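Local coordinates for protein argininosuccinate lyase (Chelativorans sp., PDB 6G3I) that probably catalyses the reversible cleavage of argininosuccinate into fumarate and L-arginine, the last step of arginine biosynthesis, at residues Q45-H50 with I108-N113; V51-E56 with D213-L218; A147-T152 with P351-M356. All coordinates share one frame; numbering follows the deposited sequence.

Contact 1: Q45-H50 with I108-N113; sequences QIHRAH and IGRSRN. With EKN ((2~{S})-2-(2-azanylethylamino)butanedioic acid), chain B; FUM (fumaric acid), chain C.
The buried guanidinium of R110 meets two histidines of one helix, lying flat on H50 while donating a hydrogen bond to H47, with NE and NH2 held by H107 and Y88. Over the imidazole of H50 the planes are 23° apart, and CD of R110 sits 3.9 Å from the ring centroid, almost on the ring normal, as a CH-pi contact. The arginine chain turns at chi3 (84°), which carries NH1 beyond H50 to H47 ND1 at 2.9 Å; NH1 lies close to the H47 ring plane, but the bond is bent, at 131°. H50 also donates from NE2 to I108 O at 3.0 Å, so both histidine rings hold the loop before helix 112-147. The loop's end and that helix's first turn bring S111, R112 and N113 to the ligand, a helix start lining the active site as in the fumarase/aspartase superfamily. S111 OG caps the helix, taking N113 N, and R112 N binds EKN OD1 at 3.0 Å. R112 sends NE and NH2 to EKN OD2, with fumarate O8 over one guanidinium face. N113 OD1 accepts from EKN N at 2.8 Å and ND2 donates to EKN O. K286, S281 and N288 of a second subunit and T158 of a third also bind EKN.

Contact 2: V51-E56 with D213-L218; sequences VVMLTE and DRTSAL
E56 OE1 accepts from R214 NH2 at 2.8 Å, one half of a two-pronged salt bridge in which the carboxylate meets the side of the guanidinium that carries NE. The other oxygen, E56 OE2, takes R214 NE at 2.8 Å, and each oxygen uses its syn lone pair. The carboxylate and guanidinium planes are 27° apart, and the NE bond is the more bent of the two. E56 reaches across with its chain extended beyond CG, whereas R214 folds at chi2 (70°), which turns its NE edge to the glutamate. Two bonds to two different atoms restrict rotation of both groups, and CD2 of L218, on the same helix as R214, covers part of one guanidinium face.

Beneath this pair the interface is apolar. CG2 of T215 enters the bend of M53, whose chain folds at chi2 and chi3 so that CB, CG and CE all come to the methyl; the approach of M53 CB to T215 CG2 is 3.5 Å. The T215 hydroxyl is turned to its own helix and bonds to R212 O. V52 CG1 meets L218 CD1 at 4.0 Å, the two side chains crossing at a slant, and helix 451-498 also packs on V52 and R214 through S489.

The axes of the two short segments approach to 9.4 Å with N-to-C directions 143° apart, antiparallel in sense but well inclined. The contact is therefore a helix-helix packing between the C-terminal end of helix 35-56 and the short helix 212-218, with apolar side chains inside and an arginine-glutamate pair along its more exposed border, in the largely helical fold of the fumarase/aspartase superfamily.

Contact 3: A147-T152 with P351-M356; sequences ADHLDT and PNKERM
A turn between helix 112-147 and strand 153-158, the first strand of an antiparallel hairpin, here meets the start of helix 353-362 just after the short strand 350-351. Side-chain packing carries the contact, and T152 is its centre. Its two branches go to different partners. The methyl CG2, anti to the backbone N, lies 3.5 Å from the sulfur SD of M356, and K353 CG comes to the same methyl at 3.7 Å. On the other branch, OG1 has K353 CE at 3.5 Å, and the lysine chain runs across the threonine at about a right angle, in contact with both branches through its carbons.

The hydroxyl of T152 is also tied to its own turn, by a hydrogen bond of 3.0 Å between OG1 and H149 ND1. OG1 lies in the plane of that imidazole, at its edge, and the bond helps to set the ring's rotation. Beside this bond, K353 CE also comes to the ring edge, nearer to ND1 than to the rest of the ring. The lysine NZ stands 4.2 Å from H149 ND1, close enough that its charge would probably disfavour protonation of the imidazole.

L168, where strand 161-167 gives way to helix 168-193, touches H149, T152 and P351 alike, and thus joins the two segments from a third part of the chain. N352 is the centre of an inverse gamma turn between the strand and the helix, its side chain hydrogen-bonded to Q268 O. P351, the residue before the turn's centre, presents CG of its ring to H149 CE1 at 3.7 Å.

How the contacts relate
Contacts 1 and 2 are neighbours, with centres about 10 Å apart, and draw on consecutive stretches of helix 35-56; they touch where A49 O packs on L218 CD1 and where L54 CD1 reaches I108 CB. Contact 3 lies across the centre of the chain, its centre about 58 Å from either. All the touching residues of contact 1 are buried, and beside the ligand site its chemistry is polar and aromatic. Contact 2 has a mostly buried apolar interior bordered by a charged pair at the more exposed side. Contact 3, only partly buried, joins a turn to a helix start through van der Waals packing, without a bridging charge pair.

Contact 1: Q45-H50 with I108-N113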
loop_
_atom_site.group_PDB
_atom_site.type_symbol
_atom_site.label_atom_id
_atom_site.label_comp_id
_atom_site.label_asym_id
_atom_site.label_seq_id
_atom_site.Cartn_x
_atom_site.Cartn_y
_atom_site.Cartn_z
ATOM N N GLN A 45 3.296 26.109 23.681
ATOM C CA GLN A 45 3.163 25.463 24.982
ATOM C C GLN A 45 4.482 24.842 25.424
ATOM O O GLN A 45 4.852 24.925 26.600
ATOM C CB GLN A 45 2.065 24.401 24.926
ATOM C CG GLN A 45 0.674 24.975 24.760
ATOM C CD GLN A 45 0.185 25.661 26.019
ATOM O OE1 GLN A 45 0.280 26.881 26.152
ATOM N NE2 GLN A 45 -0.338 24.876 26.955
ATOM N N ILE A 46 5.204 24.213 24.497
ATOM C CA ILE A 46 6.483 23.603 24.845
ATOM C C ILE A 46 7.496 24.674 25.230
ATOM O O ILE A 46 8.309 24.478 26.141
ATOM C CB ILE A 46 6.983 22.726 23.681
ATOM C CG1 ILE A 46 6.110 21.472 23.563
ATOM C CG2 ILE A 46 8.442 22.327 23.879
ATOM C CD1 ILE A 46 6.110 20.851 22.182
ATOM N N HIS A 47 7.470 25.820 24.545
ATOM C CA HIS A 47 8.351 26.923 24.915
ATOM C C HIS A 47 8.114 27.339 26.361
ATOM O O HIS A 47 9.054 27.420 27.160
ATOM C CB HIS A 47 8.135 28.109 23.973
ATOM C CG HIS A 47 8.430 27.803 22.539
ATOM N ND1 HIS A 47 9.320 26.823 22.156
ATOM C CD2 HIS A 47 7.954 28.346 21.393
ATOM C CE1 HIS A 47 9.381 26.776 20.838
ATOM N NE2 HIS A 47 8.561 27.689 20.350
ATOM N N ARG A 48 6.858 27.594 26.723
ATOM C CA ARG A 48 6.551 28.002 28.090
ATOM C C ARG A 48 6.999 26.945 29.091
ATOM O O ARG A 48 7.749 27.242 30.028
ATOM C CB ARG A 48 5.056 28.286 28.220
ATOM C CG ARG A 48 4.639 29.547 27.481
ATOM C CD ARG A 48 3.168 29.871 27.645
ATOM N NE ARG A 48 2.838 31.110 26.949
ATOM C CZ ARG A 48 2.615 31.197 25.641
ATOM N NH1 ARG A 48 2.679 30.117 24.877
ATOM N NH2 ARG A 48 2.328 32.367 25.088
ATOM N N ALA A 49 6.563 25.697 28.902
ATOM C CA ALA A 49 6.951 24.635 29.826
ATOM C C ALA A 49 8.457 24.428 29.848
ATOM O O ALA A 49 9.015 24.053 30.884
ATOM C CB ALA A 49 6.247 23.330 29.458
ATOM N N HIS A 50 9.137 24.662 28.726
ATOM C CA HIS A 50 10.570 24.401 28.682
ATOM C C HIS A 50 11.379 25.481 29.391
ATOM O O HIS A 50 12.370 25.163 30.058
ATOM C CB HIS A 50 11.036 24.259 27.238
ATOM C CG HIS A 50 12.518 24.109 27.100
ATOM N ND1 HIS A 50 13.165 22.908 27.297
ATOM C CD2 HIS A 50 13.482 25.009 26.794
ATOM C CE1 HIS A 50 14.462 23.073 27.112
ATOM N NE2 HIS A 50 14.681 24.339 26.806
ATOM N N ILE A 108 18.209 26.657 25.049
ATOM C CA ILE A 108 19.242 25.945 25.793
ATOM C C ILE A 108 18.799 24.511 26.040
ATOM O O ILE A 108 17.667 24.256 26.470
ATOM C CB ILE A 108 19.541 26.672 27.112
ATOM C CG1 ILE A 108 20.375 27.925 26.846
ATOM C CG2 ILE A 108 20.282 25.759 28.090
ATOM C CD1 ILE A 108 20.438 28.876 28.019
ATOM N N GLY A 109 19.699 23.567 25.776
ATOM C CA GLY A 109 19.419 22.169 26.044
ATOM C C GLY A 109 18.284 21.597 25.226
ATOM O O GLY A 109 17.584 20.693 25.695
ATOM N N ARG A 110 18.088 22.093 24.008
ATOM C CA ARG A 110 16.921 21.733 23.220
ATOM C C ARG A 110 17.256 21.861 21.740
ATOM O O ARG A 110 18.186 22.572 21.350
ATOM C CB ARG A 110 15.721 22.610 23.593
ATOM C CG ARG A 110 14.475 22.376 22.758
ATOM C CD ARG A 110 13.328 23.246 23.234
ATOM N NE ARG A 110 13.386 24.583 22.653
ATOM C CZ ARG A 110 12.436 25.500 22.795
ATOM N NH1 ARG A 110 11.351 25.222 23.504
ATOM N NH2 ARG A 110 12.567 26.691 22.228
ATOM N N SER A 111 16.481 21.154 20.921
ATOM C CA SER A 111 16.672 21.125 19.480
ATOM C C SER A 111 15.320 21.284 18.803
ATOM O O SER A 111 14.266 21.159 19.434
ATOM C CB SER A 111 17.336 19.814 19.037
ATOM O OG SER A 111 17.402 19.707 17.627
ATOM N N ARG A 112 15.352 21.569 17.500
ATOM C CA ARG A 112 14.128 21.474 16.713
ATOM C C ARG A 112 13.634 20.035 16.648
ATOM O O ARG A 112 12.429 19.796 16.505
ATOM C CB ARG A 112 14.364 22.022 15.305
ATOM C CG ARG A 112 14.208 23.535 15.190
ATOM C CD ARG A 112 14.401 24.025 13.762
ATOM N NE ARG A 112 15.607 23.482 13.143
ATOM C CZ ARG A 112 15.975 23.715 11.886
ATOM N NH1 ARG A 112 15.236 24.486 11.099
ATOM N NH2 ARG A 112 17.087 23.171 11.413
ATOM N N ASN A 113 14.546 19.069 16.788
ATOM C CA ASN A 113 14.199 17.665 16.590
ATOM C C ASN A 113 13.265 17.159 17.684
ATOM O O ASN A 113 12.223 16.559 17.392
ATOM C CB ASN A 113 15.476 16.828 16.527
ATOM C CG ASN A 113 16.287 17.108 15.276
ATOM O OD1 ASN A 113 15.912 17.954 14.463
ATOM N ND2 ASN A 113 17.405 16.408 15.116
HETATM O OD1 EKN B . 18.016 21.430 16.073
HETATM C CG EKN B . 18.214 21.070 14.834
HETATM O OD2 EKN B . 17.979 21.798 13.843
HETATM C CB EKN B . 18.749 19.740 14.510
HETATM C CA EKN B . 18.882 19.460 13.032
HETATM C C EKN B . 19.825 18.319 12.750
HETATM O OXT EKN B . 20.829 18.659 12.117
HETATM O O EKN B . 19.550 17.183 13.131
HETATM N N EKN B . 17.477 19.190 12.461
HETATM C CAG EKN B . 17.469 18.855 10.964
HETATM C CAF EKN B . 16.986 19.979 10.055
HETATM N NAA EKN B . 18.189 20.644 9.358
HETATM O OXT FUM C . 13.579 19.911 6.493
HETATM C C FUM C . 13.900 20.770 7.346
HETATM O O FUM C . 14.277 21.913 6.996
HETATM C C4 FUM C . 13.861 20.474 8.827
HETATM C C5 FUM C . 13.212 21.311 9.598
HETATM C C6 FUM C . 13.196 21.030 11.091
HETATM O O7 FUM C . 12.157 21.215 11.778
HETATM O O8 FUM C . 14.260 20.606 11.620
#

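Contact 2: V51-E56 with D213-L218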
loop_
_atom_site.group_PDB
_atom_site.type_symbol
_atom_site.label_atom_id
_atom_site.label_comp_id
_atom_site.label_asym_id
_atom_site.label_seq_id
_atom_site.Cartn_x
_atom_site.Cartn_y
_atom_site.Cartn_z
ATOM N N VAL A 51 11.007 26.758 29.254
ATOM C CA VAL A 51 11.773 27.775 29.971
ATOM C C VAL A 51 11.386 27.799 31.447
ATOM O O VAL A 51 12.220 28.123 32.298
ATOM C CB VAL A 51 11.635 29.177 29.339
ATOM C CG1 VAL A 51 11.604 29.109 27.817
ATOM C CG2 VAL A 51 10.432 29.927 29.881
ATOM N N VAL A 52 10.137 27.462 31.786
ATOM C CA VAL A 52 9.784 27.292 33.195
ATOM C C VAL A 52 10.733 26.292 33.833
ATOM O O VAL A 52 11.324 26.545 34.889
ATOM C CB VAL A 52 8.317 26.845 33.341
ATOM C CG1 VAL A 52 8.015 26.388 34.768
ATOM C CG2 VAL A 52 7.374 27.968 32.979
ATOM N N MET A 53 10.902 25.138 33.182
ATOM C CA MET A 53 11.828 24.132 33.689
ATOM C C MET A 53 13.251 24.673 33.734
ATOM O O MET A 53 13.978 24.443 34.707
ATOM C CB MET A 53 11.762 22.869 32.826
ATOM C CG MET A 53 12.748 21.773 33.250
ATOM S SD MET A 53 14.406 21.929 32.547
ATOM C CE MET A 53 14.079 21.851 30.786
ATOM N N LEU A 54 13.671 25.387 32.686
ATOM C CA LEU A 54 14.988 26.016 32.708
ATOM C C LEU A 54 15.136 26.926 33.919
ATOM O O LEU A 54 16.205 26.986 34.537
ATOM C CB LEU A 54 15.224 26.810 31.421
ATOM C CG LEU A 54 15.558 26.086 30.112
ATOM C CD1 LEU A 54 16.061 27.101 29.090
ATOM C CD2 LEU A 54 16.585 24.982 30.308
ATOM N N THR A 55 14.070 27.645 34.274
ATOM C CA THR A 55 14.136 28.554 35.412
ATOM C C THR A 55 14.259 27.780 36.720
ATOM O O THR A 55 15.172 28.026 37.515
ATOM C CB THR A 55 12.902 29.457 35.427
ATOM O OG1 THR A 55 12.693 30.007 34.119
ATOM C CG2 THR A 55 13.081 30.594 36.415
ATOM N N GLU A 56 13.355 26.825 36.951
ATOM C CA GLU A 56 13.413 26.014 38.162
ATOM C C GLU A 56 14.745 25.291 38.312
ATOM O O GLU A 56 15.105 24.904 39.430
ATOM C CB GLU A 56 12.264 25.003 38.166
ATOM C CG GLU A 56 10.883 25.645 38.211
ATOM C CD GLU A 56 9.759 24.645 38.013
ATOM O OE1 GLU A 56 8.591 25.075 37.902
ATOM O OE2 GLU A 56 10.042 23.428 37.966
ATOM N N ASP A 213 11.402 15.066 33.687
ATOM C CA ASP A 213 10.098 14.727 34.242
ATOM C C ASP A 213 9.219 15.954 34.420
ATOM O O ASP A 213 7.992 15.854 34.326
ATOM C CB ASP A 213 10.274 14.016 35.575
ATOM C CG ASP A 213 11.016 12.716 35.435
ATOM O OD1 ASP A 213 10.441 11.764 34.863
ATOM O OD2 ASP A 213 12.177 12.649 35.883
ATOM N N ARG A 214 9.821 17.114 34.675
ATOM C CA ARG A 214 9.038 18.315 34.932
ATOM C C ARG A 214 8.437 18.856 33.644
ATOM O O ARG A 214 7.251 19.199 33.596
ATOM C CB ARG A 214 9.925 19.357 35.615
ATOM C CG ARG A 214 9.296 20.726 35.849
ATOM C CD ARG A 214 8.204 20.701 36.904
ATOM N NE ARG A 214 7.726 22.050 37.172
ATOM C CZ ARG A 214 6.519 22.351 37.636
ATOM N NH1 ARG A 214 5.629 21.401 37.885
ATOM N NH2 ARG A 214 6.200 23.618 37.842
ATOM N N THR A 215 9.241 18.941 32.583
ATOM C CA THR A 215 8.704 19.342 31.287
ATOM C C THR A 215 7.604 18.392 30.840
ATOM O O THR A 215 6.555 18.825 30.354
ATOM C CB THR A 215 9.814 19.376 30.237
ATOM O OG1 THR A 215 10.377 18.067 30.092
ATOM C CG2 THR A 215 10.906 20.322 30.644
ATOM N N SER A 216 7.833 17.087 30.995
ATOM C CA SER A 216 6.839 16.099 30.592
ATOM C C SER A 216 5.534 16.289 31.355
ATOM O O SER A 216 4.449 16.271 30.765
ATOM C CB SER A 216 7.399 14.697 30.812
ATOM O OG SER A 216 6.364 13.733 30.830
ATOM N N ALA A 217 5.619 16.469 32.673
ATOM C CA ALA A 217 4.412 16.652 33.470
ATOM C C ALA A 217 3.684 17.933 33.085
ATOM O O ALA A 217 2.456 17.940 32.941
ATOM C CB ALA A 217 4.770 16.666 34.953
ATOM N N LEU A 218 4.426 19.029 32.910
ATOM C CA LEU A 218 3.804 20.310 32.591
ATOM C C LEU A 218 3.026 20.272 31.284
ATOM O O LEU A 218 2.101 21.075 31.105
ATOM C CB LEU A 218 4.875 21.402 32.525
ATOM C CG LEU A 218 5.434 21.879 33.866
ATOM C CD1 LEU A 218 6.619 22.808 33.650
ATOM C CD2 LEU A 218 4.358 22.575 34.681
#

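Contact 3: A147-T152 with P351-M356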
loop_
_atom_site.group_PDB
_atom_site.type_symbol
_atom_site.label_atom_id
_atom_site.label_comp_id
_atom_site.label_asym_id
_atom_site.label_seq_id
_atom_site.Cartn_x
_atom_site.Cartn_y
_atom_site.Cartn_z
ATOM N N ALA A 147 -31.209 -1.430 20.320
ATOM C CA ALA A 147 -32.206 -1.540 21.383
ATOM C C ALA A 147 -33.627 -1.411 20.846
ATOM O O ALA A 147 -34.545 -2.082 21.332
ATOM C CB ALA A 147 -31.943 -0.472 22.446
ATOM N N ASP A 148 -33.832 -0.554 19.850
ATOM C CA ASP A 148 -35.160 -0.318 19.300
ATOM C C ASP A 148 -35.578 -1.360 18.270
ATOM O O ASP A 148 -36.634 -1.198 17.649
ATOM C CB ASP A 148 -35.229 1.074 18.657
ATOM C CG ASP A 148 -35.271 2.198 19.680
ATOM O OD1 ASP A 148 -35.616 1.937 20.851
ATOM O OD2 ASP A 148 -34.970 3.350 19.303
ATOM N N HIS A 149 -34.800 -2.422 18.071
ATOM C CA HIS A 149 -35.045 -3.325 16.954
ATOM C C HIS A 149 -34.750 -4.769 17.346
ATOM O O HIS A 149 -34.217 -5.550 16.551
ATOM C CB HIS A 149 -34.225 -2.904 15.735
ATOM C CG HIS A 149 -34.628 -1.574 15.168
ATOM N ND1 HIS A 149 -35.808 -1.374 14.483
ATOM C CD2 HIS A 149 -34.004 -0.373 15.190
ATOM C CE1 HIS A 149 -35.892 -0.111 14.106
ATOM N NE2 HIS A 149 -34.811 0.519 14.525
ATOM N N LEU A 150 -35.114 -5.151 18.574
ATOM C CA LEU A 150 -34.982 -6.543 18.988
ATOM C C LEU A 150 -35.972 -7.458 18.279
ATOM O O LEU A 150 -35.759 -8.674 18.253
ATOM C CB LEU A 150 -35.171 -6.666 20.502
ATOM C CG LEU A 150 -34.089 -6.053 21.389
ATOM C CD1 LEU A 150 -34.472 -6.190 22.857
ATOM C CD2 LEU A 150 -32.739 -6.700 21.136
ATOM N N ASP A 151 -37.043 -6.906 17.708
ATOM C CA ASP A 151 -38.062 -7.694 17.026
ATOM C C ASP A 151 -38.032 -7.543 15.512
ATOM O O ASP A 151 -38.866 -8.150 14.830
ATOM C CB ASP A 151 -39.460 -7.311 17.532
ATOM C CG ASP A 151 -39.678 -7.665 18.990
ATOM O OD1 ASP A 151 -38.918 -8.497 19.532
ATOM O OD2 ASP A 151 -40.624 -7.116 19.595
ATOM N N THR A 152 -37.111 -6.751 14.964
ATOM C CA THR A 152 -37.051 -6.515 13.521
ATOM C C THR A 152 -36.392 -7.709 12.850
ATOM O O THR A 152 -35.177 -7.750 12.654
ATOM C CB THR A 152 -36.281 -5.240 13.211
ATOM O OG1 THR A 152 -36.827 -4.147 13.947
ATOM C CG2 THR A 152 -36.364 -4.912 11.728
ATOM N N PRO A 351 -35.602 1.202 8.463
ATOM C CA PRO A 351 -35.802 -0.169 7.983
ATOM C C PRO A 351 -37.244 -0.394 7.556
ATOM O O PRO A 351 -38.183 0.021 8.238
ATOM C CB PRO A 351 -35.441 -1.026 9.201
ATOM C CG PRO A 351 -35.787 -0.160 10.361
ATOM C CD PRO A 351 -35.490 1.255 9.932
ATOM N N ASN A 352 -37.411 -1.051 6.407
ATOM C CA ASN A 352 -38.732 -1.486 5.958
ATOM C C ASN A 352 -39.024 -2.820 6.638
ATOM O O ASN A 352 -38.818 -3.904 6.087
ATOM C CB ASN A 352 -38.789 -1.576 4.438
ATOM C CG ASN A 352 -38.566 -0.228 3.770
ATOM O OD1 ASN A 352 -38.702 0.821 4.406
ATOM N ND2 ASN A 352 -38.229 -0.246 2.485
ATOM N N LYS A 353 -39.500 -2.717 7.883
ATOM C CA LYS A 353 -39.723 -3.888 8.725
ATOM C C LYS A 353 -40.500 -4.979 8.005
ATOM O O LYS A 353 -40.257 -6.170 8.235
ATOM C CB LYS A 353 -40.471 -3.473 9.995
ATOM C CG LYS A 353 -39.588 -3.211 11.205
ATOM C CD LYS A 353 -40.172 -2.115 12.084
ATOM C CE LYS A 353 -39.716 -2.242 13.530
ATOM N NZ LYS A 353 -40.020 -1.016 14.317
ATOM N N GLU A 354 -41.430 -4.601 7.129
ATOM C CA GLU A 354 -42.327 -5.589 6.540
ATOM C C GLU A 354 -41.640 -6.382 5.436
ATOM O O GLU A 354 -41.709 -7.616 5.419
ATOM C CB GLU A 354 -43.586 -4.902 6.014
ATOM C CG GLU A 354 -44.664 -5.875 5.562
ATOM C CD GLU A 354 -45.971 -5.184 5.224
ATOM O OE1 GLU A 354 -46.907 -5.871 4.761
ATOM O OE2 GLU A 354 -46.061 -3.954 5.424
ATOM N N ARG A 355 -40.969 -5.700 4.503
ATOM C CA ARG A 355 -40.265 -6.433 3.457
ATOM C C ARG A 355 -39.110 -7.237 4.035
ATOM O O ARG A 355 -38.737 -8.275 3.475
ATOM C CB ARG A 355 -39.763 -5.481 2.368
ATOM C CG ARG A 355 -39.268 -6.214 1.126
ATOM C CD ARG A 355 -39.141 -5.318 -0.098
ATOM N NE ARG A 355 -40.397 -5.221 -0.845
ATOM C CZ ARG A 355 -41.167 -4.137 -0.938
ATOM N NH1 ARG A 355 -40.836 -3.002 -0.336
ATOM N NH2 ARG A 355 -42.285 -4.189 -1.654
ATOM N N MET A 356 -38.537 -6.781 5.152
ATOM C CA MET A 356 -37.547 -7.583 5.863
ATOM C C MET A 356 -38.118 -8.946 6.235
ATOM O O MET A 356 -37.503 -9.984 5.968
ATOM C CB MET A 356 -37.075 -6.841 7.113
ATOM C CG MET A 356 -35.830 -5.997 6.916
ATOM S SD MET A 356 -35.526 -4.913 8.324
ATOM C CE MET A 356 -33.960 -4.177 7.872
#